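Local coordinates for protein ribose-phosphate pyrophosphokinase (Sulfolobus solfataricus, PDB 4TWB) that catalyses transfer of the pyrophosphoryl group of ATP to the 1-hydroxyl of ribose 5-phosphate, giving the central metabolite PRPP and AMP, with magnesium as cofactor, at residues G6-G11 with V53-Y58; T83-Y88 with T120-E125. All coordinates share one frame; numbering follows the deposited sequence.

Contact 1 (G6-G11 with V53-Y58)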
ATOM      1  N   GLY A   6       2.632  11.773 -11.048  1.00 37.49           N
ATOM      2  CA  GLY A   6       2.556  11.239  -9.701  1.00 40.09           C
ATOM      3  C   GLY A   6       3.911  11.070  -9.049  1.00 45.39           C
ATOM      4  O   GLY A   6       4.910  11.639  -9.491  1.00 38.82           O
ATOM      5  N   SER A   7       3.934  10.279  -7.983  1.00 41.10           N
ATOM      6  CA  SER A   7       5.154   9.995  -7.242  1.00 34.63           C
ATOM      7  C   SER A   7       6.046   8.982  -7.941  1.00 37.80           C
ATOM      8  O   SER A   7       7.207   8.796  -7.557  1.00 47.40           O
ATOM      9  CB  SER A   7       4.795   9.443  -5.867  1.00 48.44           C
ATOM     10  OG  SER A   7       3.981   8.288  -5.984  1.00 38.06           O
ATOM     11  N   ALA A   8       5.487   8.311  -8.948  1.00 38.84           N
ATOM     12  CA  ALA A   8       6.198   7.263  -9.683  1.00 39.75           C
ATOM     13  C   ALA A   8       5.924   7.335 -11.187  1.00 42.90           C
ATOM     14  O   ALA A   8       5.065   6.646 -11.733  1.00 42.20           O
ATOM     15  CB  ALA A   8       5.853   5.883  -9.133  1.00 36.39           C
ATOM     16  N   THR A   9       6.660   8.213 -11.844  1.00 41.35           N
ATOM     17  CA  THR A   9       6.662   8.318 -13.283  1.00 39.20           C
ATOM     18  C   THR A   9       8.103   7.975 -13.571  1.00 58.87           C
ATOM     19  O   THR A   9       8.972   8.229 -12.727  1.00 82.16           O
ATOM     20  CB  THR A   9       6.424   9.760 -13.712  1.00 43.57           C
ATOM     21  OG1 THR A   9       7.635  10.511 -13.547  1.00 48.49           O
ATOM     22  CG2 THR A   9       5.337  10.383 -12.869  1.00 30.94           C
ATOM     23  N   ASN A  10       8.399   7.382 -14.720  1.00 39.99           N
ATOM     24  CA  ASN A  10       9.808   7.076 -14.966  1.00 44.29           C
ATOM     25  C   ASN A  10      10.348   7.947 -16.080  1.00 53.03           C
ATOM     26  O   ASN A  10      11.051   7.492 -16.976  1.00 58.49           O
ATOM     27  CB  ASN A  10      10.017   5.590 -15.237  1.00 57.51           C
ATOM     28  CG  ASN A  10       9.784   4.741 -14.003  1.00 54.80           C
ATOM     29  OD1 ASN A  10      10.616   4.704 -13.091  1.00 41.02           O
ATOM     30  ND2 ASN A  10       8.649   4.045 -13.973  1.00 46.53           N
ATOM     31  N   GLY A  11       9.999   9.223 -16.000  1.00 57.65           N
ATOM     32  CA  GLY A  11      10.311  10.175 -17.042  1.00 41.91           C
ATOM     33  C   GLY A  11       9.140  10.271 -17.992  1.00 43.32           C
ATOM     34  O   GLY A  11       9.087  11.161 -18.838  1.00 54.12           O
ATOM     35  N   VAL A  53      -0.027  10.477 -14.627  1.00 28.14           N
ATOM     36  CA  VAL A  53       0.954   9.425 -14.802  1.00 29.82           C
ATOM     37  C   VAL A  53       1.423   8.877 -13.452  1.00 35.56           C
ATOM     38  O   VAL A  53       2.111   9.568 -12.705  1.00 34.98           O
ATOM     39  CB  VAL A  53       2.165   9.931 -15.575  1.00 36.26           C
ATOM     40  CG1 VAL A  53       3.229   8.832 -15.657  1.00 32.39           C
ATOM     41  CG2 VAL A  53       1.743  10.383 -16.967  1.00 29.08           C
ATOM     42  N   GLN A  54       1.025   7.641 -13.152  1.00 27.64           N
ATOM     43  CA  GLN A  54       1.438   6.930 -11.941  1.00 35.14           C
ATOM     44  C   GLN A  54       1.680   5.479 -12.284  1.00 33.57           C
ATOM     45  O   GLN A  54       0.737   4.753 -12.573  1.00 31.74           O
ATOM     46  CB  GLN A  54       0.344   6.962 -10.865  1.00 29.88           C
ATOM     47  CG  GLN A  54       0.633   7.858  -9.687  1.00 42.73           C
ATOM     48  CD  GLN A  54       1.838   7.421  -8.883  1.00 37.68           C
ATOM     49  OE1 GLN A  54       2.917   7.983  -9.018  1.00 47.82           O
ATOM     50  NE2 GLN A  54       1.660   6.421  -8.044  1.00 33.12           N
ATOM     51  N   THR A  55       2.926   5.036 -12.247  1.00 34.39           N
ATOM     52  CA  THR A  55       3.175   3.618 -12.423  1.00 39.85           C
ATOM     53  C   THR A  55       3.121   2.986 -11.053  1.00 36.34           C
ATOM     54  O   THR A  55       3.250   3.679 -10.055  1.00 37.93           O
ATOM     55  CB  THR A  55       4.526   3.334 -13.088  1.00 33.81           C
ATOM     56  OG1 THR A  55       4.531   1.994 -13.587  1.00 40.42           O
ATOM     57  CG2 THR A  55       5.652   3.495 -12.104  1.00 29.65           C
ATOM     58  N   THR A  56       2.916   1.676 -10.995  1.00 33.38           N
ATOM     59  CA  THR A  56       2.789   1.010  -9.711  1.00 30.86           C
ATOM     60  C   THR A  56       3.792  -0.120  -9.531  1.00 35.49           C
ATOM     61  O   THR A  56       3.478  -1.141  -8.921  1.00 36.25           O
ATOM     62  CB  THR A  56       1.344   0.518  -9.449  1.00 32.90           C
ATOM     63  OG1 THR A  56       0.987  -0.484 -10.408  1.00 31.94           O
ATOM     64  CG2 THR A  56       0.361   1.680  -9.539  1.00 25.85           C
ATOM     65  N   ASP A  57       5.006   0.076 -10.048  1.00 34.09           N
ATOM     66  CA  ASP A  57       6.122  -0.825  -9.750  1.00 35.56           C
ATOM     67  C   ASP A  57       6.513  -0.774  -8.262  1.00 43.76           C
ATOM     68  O   ASP A  57       5.910  -0.035  -7.486  1.00 41.71           O
ATOM     69  CB  ASP A  57       7.336  -0.526 -10.644  1.00 29.47           C
ATOM     70  CG  ASP A  57       7.874   0.879 -10.468  1.00 42.16           C
ATOM     71  OD1 ASP A  57       9.072   1.100 -10.759  1.00 75.91           O
ATOM     72  OD2 ASP A  57       7.113   1.768 -10.048  1.00 45.35           O
ATOM     73  N   TYR A  58       7.525  -1.546  -7.867  1.00 42.56           N
ATOM     74  CA  TYR A  58       7.925  -1.592  -6.458  1.00 40.11           C
ATOM     75  C   TYR A  58       8.296  -0.214  -5.898  1.00 40.18           C
ATOM     76  O   TYR A  58       9.099   0.501  -6.493  1.00 38.70           O
ATOM     77  CB  TYR A  58       9.085  -2.569  -6.236  1.00 27.34           C
ATOM     78  CG  TYR A  58       9.455  -2.727  -4.772  1.00 49.04           C
ATOM     79  CD1 TYR A  58       8.874  -3.720  -3.985  1.00 43.88           C
ATOM     80  CD2 TYR A  58      10.367  -1.866  -4.172  1.00 50.10           C
ATOM     81  CE1 TYR A  58       9.204  -3.859  -2.655  1.00 41.10           C
ATOM     82  CE2 TYR A  58      10.700  -1.988  -2.834  1.00 45.84           C
ATOM     83  CZ  TYR A  58      10.116  -2.986  -2.074  1.00 65.55           C
ATOM     84  OH  TYR A  58      10.448  -3.109  -0.734  1.00 63.34           O
TER

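Contact 2 (T83-Y88 with T120-E125)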
ATOM      1  N   THR A  83      -7.779  10.856 -16.527  1.00 39.95           N
ATOM      2  CA  THR A  83      -7.206   9.737 -17.252  1.00 35.91           C
ATOM      3  C   THR A  83      -5.976   9.276 -16.500  1.00 38.35           C
ATOM      4  O   THR A  83      -5.003  10.024 -16.342  1.00 33.63           O
ATOM      5  CB  THR A  83      -6.813  10.120 -18.680  1.00 41.66           C
ATOM      6  OG1 THR A  83      -7.998  10.368 -19.450  1.00 49.08           O
ATOM      7  CG2 THR A  83      -6.018   8.998 -19.318  1.00 32.03           C
ATOM      8  N   ALA A  84      -6.025   8.042 -16.018  1.00 31.21           N
ATOM      9  CA  ALA A  84      -4.907   7.491 -15.270  1.00 31.37           C
ATOM     10  C   ALA A  84      -4.040   6.655 -16.175  1.00 31.58           C
ATOM     11  O   ALA A  84      -4.469   5.616 -16.672  1.00 32.54           O
ATOM     12  CB  ALA A  84      -5.412   6.659 -14.106  1.00 33.54           C
ATOM     13  N   ILE A  85      -2.824   7.125 -16.397  1.00 28.49           N
ATOM     14  CA  ILE A  85      -1.846   6.384 -17.171  1.00 34.22           C
ATOM     15  C   ILE A  85      -0.968   5.635 -16.186  1.00 32.84           C
ATOM     16  O   ILE A  85      -0.106   6.217 -15.525  1.00 35.74           O
ATOM     17  CB  ILE A  85      -0.982   7.318 -18.049  1.00 38.50           C
ATOM     18  CG1 ILE A  85      -1.839   8.006 -19.115  1.00 34.62           C
ATOM     19  CG2 ILE A  85       0.168   6.545 -18.703  1.00 24.54           C
ATOM     20  CD1 ILE A  85      -1.171   9.244 -19.690  1.00 29.79           C
ATOM     21  N   VAL A  86      -1.220   4.347 -16.046  1.00 28.06           N
ATOM     22  CA  VAL A  86      -0.419   3.537 -15.151  1.00 25.89           C
ATOM     23  C   VAL A  86       0.318   2.503 -15.980  1.00 28.92           C
ATOM     24  O   VAL A  86      -0.259   1.483 -16.377  1.00 39.43           O
ATOM     25  CB  VAL A  86      -1.285   2.966 -13.984  1.00 29.23           C
ATOM     26  CG1 VAL A  86      -2.750   3.232 -14.241  1.00 25.10           C
ATOM     27  CG2 VAL A  86      -1.008   1.487 -13.706  1.00 26.30           C
ATOM     28  N   PRO A  87       1.581   2.810 -16.314  1.00 32.41           N
ATOM     29  CA  PRO A  87       2.411   1.996 -17.207  1.00 30.45           C
ATOM     30  C   PRO A  87       2.481   0.533 -16.768  1.00 39.01           C
ATOM     31  O   PRO A  87       2.148  -0.359 -17.543  1.00 42.00           O
ATOM     32  CB  PRO A  87       3.784   2.677 -17.128  1.00 33.88           C
ATOM     33  CG  PRO A  87       3.460   4.111 -16.863  1.00 32.79           C
ATOM     34  CD  PRO A  87       2.238   4.082 -15.963  1.00 29.28           C
ATOM     35  N   TYR A  88       2.921   0.283 -15.545  1.00 36.52           N
ATOM     36  CA  TYR A  88       2.843  -1.065 -15.000  1.00 34.21           C
ATOM     37  C   TYR A  88       1.749  -1.131 -13.935  1.00 31.32           C
ATOM     38  O   TYR A  88       1.848  -0.479 -12.899  1.00 41.72           O
ATOM     39  CB  TYR A  88       4.184  -1.509 -14.410  1.00 21.03           C
ATOM     40  CG  TYR A  88       4.096  -2.842 -13.697  1.00 34.25           C
ATOM     41  CD1 TYR A  88       3.861  -4.016 -14.406  1.00 33.05           C
ATOM     42  CD2 TYR A  88       4.229  -2.928 -12.314  1.00 37.80           C
ATOM     43  CE1 TYR A  88       3.767  -5.242 -13.756  1.00 38.94           C
ATOM     44  CE2 TYR A  88       4.133  -4.147 -11.654  1.00 39.17           C
ATOM     45  CZ  TYR A  88       3.904  -5.302 -12.381  1.00 47.36           C
ATOM     46  OH  TYR A  88       3.808  -6.514 -11.733  1.00 50.37           O
ATOM     47  N   THR A 120     -10.792   7.220 -17.329  1.00 45.06           N
ATOM     48  CA  THR A 120     -10.142   6.450 -18.368  1.00 38.95           C
ATOM     49  C   THR A 120      -8.852   5.889 -17.823  1.00 41.18           C
ATOM     50  O   THR A 120      -8.045   6.623 -17.249  1.00 35.41           O
ATOM     51  CB  THR A 120      -9.854   7.323 -19.609  1.00 43.85           C
ATOM     52  OG1 THR A 120     -11.034   7.409 -20.418  1.00 50.31           O
ATOM     53  CG2 THR A 120      -8.740   6.725 -20.438  1.00 40.76           C
ATOM     54  N   LEU A 121      -8.669   4.582 -18.013  1.00 36.46           N
ATOM     55  CA  LEU A 121      -7.460   3.876 -17.579  1.00 32.40           C
ATOM     56  C   LEU A 121      -6.579   3.446 -18.758  1.00 39.02           C
ATOM     57  O   LEU A 121      -7.049   2.775 -19.684  1.00 41.80           O
ATOM     58  CB  LEU A 121      -7.861   2.666 -16.738  1.00 31.66           C
ATOM     59  CG  LEU A 121      -6.804   1.637 -16.355  1.00 30.07           C
ATOM     60  CD1 LEU A 121      -5.678   2.287 -15.600  1.00 31.89           C
ATOM     61  CD2 LEU A 121      -7.440   0.547 -15.507  1.00 31.09           C
ATOM     62  N   VAL A 122      -5.307   3.842 -18.722  1.00 34.05           N
ATOM     63  CA  VAL A 122      -4.346   3.503 -19.772  1.00 31.37           C
ATOM     64  C   VAL A 122      -3.247   2.609 -19.217  1.00 37.60           C
ATOM     65  O   VAL A 122      -2.529   3.007 -18.300  1.00 41.64           O
ATOM     66  CB  VAL A 122      -3.675   4.757 -20.351  1.00 25.26           C
ATOM     67  CG1 VAL A 122      -2.719   4.358 -21.435  1.00 30.12           C
ATOM     68  CG2 VAL A 122      -4.708   5.709 -20.886  1.00 30.99           C
ATOM     69  N   VAL A 123      -3.102   1.409 -19.774  1.00 32.25           N
ATOM     70  CA  VAL A 123      -2.125   0.443 -19.264  1.00 30.06           C
ATOM     71  C   VAL A 123      -1.243  -0.108 -20.381  1.00 37.13           C
ATOM     72  O   VAL A 123      -1.709  -0.333 -21.500  1.00 41.34           O
ATOM     73  CB  VAL A 123      -2.819  -0.748 -18.591  1.00 25.83           C
ATOM     74  CG1 VAL A 123      -1.805  -1.648 -17.953  1.00 35.34           C
ATOM     75  CG2 VAL A 123      -3.803  -0.256 -17.543  1.00 36.97           C
ATOM     76  N   VAL A 124       0.031  -0.326 -20.085  1.00 31.16           N
ATOM     77  CA  VAL A 124       0.935  -0.919 -21.053  1.00 30.40           C
ATOM     78  C   VAL A 124       1.089  -2.425 -20.770  1.00 41.01           C
ATOM     79  O   VAL A 124       1.339  -2.818 -19.637  1.00 38.70           O
ATOM     80  CB  VAL A 124       2.296  -0.219 -21.026  1.00 28.65           C
ATOM     81  CG1 VAL A 124       3.235  -0.832 -22.066  1.00 29.38           C
ATOM     82  CG2 VAL A 124       2.122   1.256 -21.282  1.00 19.82           C
ATOM     83  N   GLU A 125       0.933  -3.253 -21.803  1.00 33.37           N
ATOM     84  CA  GLU A 125       1.006  -4.712 -21.668  1.00 37.54           C
ATOM     85  C   GLU A 125       0.456  -5.234 -20.350  1.00 38.10           C
ATOM     86  O   GLU A 125       1.205  -5.745 -19.511  1.00 41.53           O
ATOM     87  CB  GLU A 125       2.431  -5.266 -21.859  1.00 34.37           C
ATOM     88  CG  GLU A 125       2.910  -5.353 -23.276  1.00 45.00           C
ATOM     89  CD  GLU A 125       2.038  -6.221 -24.147  1.00 48.01           C
ATOM     90  OE1 GLU A 125       2.125  -7.467 -24.067  1.00 46.54           O
ATOM     91  OE2 GLU A 125       1.280  -5.640 -24.942  1.00 46.77           O
TER

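Contact 1 (G6-G11 with V53-Y58)
Gly6, just past strand 2-5, still pairs with Val53 at the end of strand 49-53, Gly6 N bonding Val53 O at 2.8 Å, and a second backbone bond, almost straight at 174°, joins Thr55 N to Ala8 O at 2.7 Å. Between these bonds stands Gln54. Its chain bends at CG (chi2 -64°) and carries the amide up to the 6-11 loop, where OE1 accepts Ala8 N at 2.6 Å with the donor in the plane of the carboxamide. Glutamine suits the place: its chain is long enough to reach the loop and ends in a carbonyl that can accept an amide N-H. Gly6 suits its own because a CB there would collide with Gln54 OE1. Ser7 OG lies 3.2 Å from Gln54 OE1, but its own bond goes to Glu66 in helix 60-76. Thr55 turns CG2 to the neighbouring loop: OG1 is anti to the backbone N (chi1 -163°) and bonds Thr270 O and Tyr88 N, while the methyl packs against Ala8 O and, 3.6 Å away, Asn10 ND2. The branched side chain thus sends hydroxyl and methyl to different neighbours. At the other end Thr9 and Val53 cross at about a right angle, CG2 to CG1 at 3.8 Å, and Thr9 OG1 bonds Asp13 instead. The small methyl of Ala8 points toward 53-58 and lies against Thr55 O. Two loops that follow adjacent parallel strands, each leading into a helix, are typical of the alpha/beta fold of the PRTase-like N-terminal domain.

Contact 2 (T83-Y88 with T120-E125)
Thr83 to Pro87 and Thr120 to Val124 meet through the flat peptide groups of two neighbouring parallel strands, whose side chains fall on both faces of the sheet: Thr83, Ile85, Thr120 and Val122 on one, Ala84, Val86, Leu121 and Val123 on the other. At the shared border Ala84 is gripped twice, its N bonding Thr120 O at 2.8 Å and its O taking Val122 N at the same length. Val86 N then bonds Val122 O, and farther along a weak bond runs from Val124 N to Pro87 O; proline, with no N-H to give, still offers its carbonyl. On the threonine face, Thr83 and Thr120 lie side by side and point the same way, with OG1 beside the backbone N (chi1 -69° and -82°), which leaves CG2 anti to it. This brings the two methyls to 3.7 Å, and Thr83 CG2 also reaches Val122 CG2 at 3.9 Å. Thr120 OG1 makes a weak bond to Glu138. With an alanine in place of Thr83, the methyls of Thr120 and Val122 would probably be left with a gap beside them. Ile85 continues the row, CG1 against Val122 CB at 3.9 Å. On the other face, CD1 of Leu121 comes up to Val86 CG1 at 3.4 Å, while the small Ala84 packs against Val118. Beta-branched residues suit such extended chains. Beyond the strand, Glu125 forms a salt bridge with Arg171. Strands 81-86 and 120-124 belong to a beta-alpha-beta unit whose connection carries helix 105-114. The chemistry is divided: three good backbone bonds hold Ala84 and Val86 to the partner strand, weakening toward Pro87, while mainly apolar groups cover both faces.

Overall arrangement
Contact 1 closes along the chain before contact 2 opens, and their centres lie about 11 Å apart. Strands 2-5, 49-53, 81-86 and 120-124 stand next to one another in that order in the mixed sheet of the N-terminal half; contact 1 lies at the ends of the first two, contact 2 joins the last two, and the border between 49-53 and 81-86 links them. There Gln54 N lies 3.0 Å from Ile85 O, probably hydrogen-bonded, and a probable bond also ties Thr56 OG1 to Tyr88 O. Tyr58 packs on Asp34 of the second subunit and Tyr88 on Glu36 of the second subunit, both AMP-pocket residues, so this end of the sheet probably faces a nucleotide site involving the partner.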